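Local coordinates for tubulin-specific chaperone A (Saccharomyces cerevisiae, PDB 1QSD), which binds beta-tubulin and acts as a chaperone in an early step of the tubulin folding pathway, at residues T4-K9 with E87-A92. Numbering follows the deposited sequence.
Sequences TQLDIK and EDVSDA
L6 and A92 bring the two backbones nearest, their CA atoms 8.0 Å apart, where the first turn of helix 5-39 meets the start of helix 90-104; the contact ties the chain's N-terminal end to the loop before the last helix, at one end of the elongated three-helix chain. V89 is the N-cap residue of helix 90-104, and an Asx turn at D88, whose OD1 accepts from both S90 N and S90 OG, shapes its entry. E87, extended beyond CG, reaches across to the N-terminus of helix 5-39. T4 OG1 donates to E87 OE1 over 2.6 Å, on the syn side and 16° out of the carboxylate plane. T4 chi1 of 62° sets OG1 between its own N and carbonyl carbon, facing D7 N, from which it accepts at 3.2 Å in an ST motif. L6 CD2 lies against E87 CB (3.8 Å) and V89 CG1 (4.0 Å), CD1 faces A92 CB, and F79 and Y83 also pack on L6. D7 OD2 stands only 2.9 Å from E87 OE2, the carboxylates nearly perpendicular at 87°. With E87 cut back to an alanine, the T4 hydroxyl would probably lose its acceptor and L6 the cover of the carboxylate end. Two acceptors this close may share a proton, while the N-terminus of helix 5-39 probably eases their charge.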
loop_
_atom_site.group_PDB
_atom_site.type_symbol
_atom_site.label_atom_id
_atom_site.label_comp_id
_atom_site.label_asym_id
_atom_site.label_seq_id
_atom_site.Cartn_x
_atom_site.Cartn_y
_atom_site.Cartn_z
ATOM N N THR A 4 2.611 24.778 13.710
ATOM C CA THR A 4 3.085 24.587 15.123
ATOM C C THR A 4 3.440 23.127 15.264
ATOM O O THR A 4 2.920 22.294 14.503
ATOM C CB THR A 4 1.989 24.874 16.176
ATOM O OG1 THR A 4 0.905 23.957 15.988
ATOM C CG2 THR A 4 1.462 26.300 16.041
ATOM N N GLN A 5 4.310 22.822 16.231
ATOM C CA GLN A 5 4.738 21.461 16.491
ATOM C C GLN A 5 3.545 20.552 16.845
ATOM O O GLN A 5 3.491 19.403 16.416
ATOM C CB GLN A 5 5.800 21.441 17.585
ATOM C CG GLN A 5 6.527 20.117 17.661
ATOM C CD GLN A 5 7.698 20.114 18.614
ATOM O OE1 GLN A 5 8.562 19.235 18.549
ATOM N NE2 GLN A 5 7.725 21.077 19.526
ATOM N N LEU A 6 2.577 21.087 17.587
ATOM C CA LEU A 6 1.380 20.344 17.933
ATOM C C LEU A 6 0.675 19.878 16.647
ATOM O O LEU A 6 0.427 18.675 16.461
ATOM C CB LEU A 6 0.419 21.211 18.764
ATOM C CG LEU A 6 -0.914 20.512 19.120
ATOM C CD1 LEU A 6 -0.631 19.216 19.902
ATOM C CD2 LEU A 6 -1.826 21.456 19.924
ATOM N N ASP A 7 0.371 20.831 15.762
ATOM C CA ASP A 7 -0.310 20.527 14.503
ATOM C C ASP A 7 0.441 19.483 13.667
ATOM O O ASP A 7 -0.183 18.637 13.011
ATOM C CB ASP A 7 -0.514 21.796 13.664
ATOM C CG ASP A 7 -1.321 22.866 14.389
ATOM O OD1 ASP A 7 -1.182 24.067 14.027
ATOM O OD2 ASP A 7 -2.098 22.520 15.311
ATOM N N ILE A 8 1.771 19.557 13.672
ATOM C CA ILE A 8 2.560 18.616 12.896
ATOM C C ILE A 8 2.387 17.208 13.457
ATOM O O ILE A 8 2.152 16.271 12.691
ATOM C CB ILE A 8 4.080 19.028 12.811
ATOM C CG1 ILE A 8 4.241 20.271 11.915
ATOM C CG2 ILE A 8 4.910 17.898 12.189
ATOM C CD1 ILE A 8 5.579 20.992 12.099
ATOM N N LYS A 9 2.494 17.064 14.781
ATOM C CA LYS A 9 2.329 15.757 15.426
ATOM C C LYS A 9 0.909 15.209 15.213
ATOM O O LYS A 9 0.755 14.062 14.832
ATOM C CB LYS A 9 2.682 15.829 16.914
ATOM C CG LYS A 9 4.161 16.125 17.150
ATOM C CD LYS A 9 4.540 16.072 18.596
ATOM C CE LYS A 9 6.002 16.479 18.769
ATOM N NZ LYS A 9 6.960 15.603 18.024
ATOM N N GLU A 87 -3.164 26.504 22.126
ATOM C CA GLU A 87 -4.003 25.833 21.142
ATOM C C GLU A 87 -4.981 24.883 21.809
ATOM O O GLU A 87 -4.732 24.365 22.906
ATOM C CB GLU A 87 -3.175 25.048 20.121
ATOM C CG GLU A 87 -2.321 25.886 19.188
ATOM C CD GLU A 87 -1.805 25.073 17.997
ATOM O OE1 GLU A 87 -0.617 24.714 17.975
ATOM O OE2 GLU A 87 -2.605 24.776 17.084
ATOM N N ASP A 88 -6.097 24.675 21.127
ATOM C CA ASP A 88 -7.149 23.783 21.570
ATOM C C ASP A 88 -6.593 22.384 21.264
ATOM O O ASP A 88 -6.215 22.124 20.125
ATOM C CB ASP A 88 -8.393 24.106 20.723
ATOM C CG ASP A 88 -9.535 23.161 20.959
ATOM O OD1 ASP A 88 -9.440 22.315 21.877
ATOM O OD2 ASP A 88 -10.534 23.277 20.215
ATOM N N VAL A 89 -6.466 21.520 22.268
ATOM C CA VAL A 89 -5.944 20.170 22.039
ATOM C C VAL A 89 -7.004 19.061 21.837
ATOM O O VAL A 89 -6.679 17.865 21.877
ATOM C CB VAL A 89 -4.974 19.743 23.160
ATOM C CG1 VAL A 89 -3.869 20.769 23.302
ATOM C CG2 VAL A 89 -5.714 19.588 24.478
ATOM N N SER A 90 -8.245 19.446 21.547
ATOM C CA SER A 90 -9.298 18.471 21.351
ATOM C C SER A 90 -9.023 17.586 20.151
ATOM O O SER A 90 -9.247 16.373 20.213
ATOM C CB SER A 90 -10.644 19.165 21.203
ATOM O OG SER A 90 -10.860 20.040 22.296
ATOM N N ASP A 91 -8.537 18.180 19.063
ATOM C CA ASP A 91 -8.210 17.394 17.878
ATOM C C ASP A 91 -7.136 16.368 18.158
ATOM O O ASP A 91 -7.183 15.265 17.618
ATOM C CB ASP A 91 -7.764 18.277 16.725
ATOM C CG ASP A 91 -8.918 18.798 15.935
ATOM O OD1 ASP A 91 -8.781 19.891 15.352
ATOM O OD2 ASP A 91 -9.968 18.110 15.899
ATOM N N ALA A 92 -6.170 16.741 18.995
ATOM C CA ALA A 92 -5.061 15.850 19.360
ATOM C C ALA A 92 -5.584 14.652 20.159
ATOM O O ALA A 92 -5.263 13.510 19.856
ATOM C CB ALA A 92 -4.008 16.615 20.169
#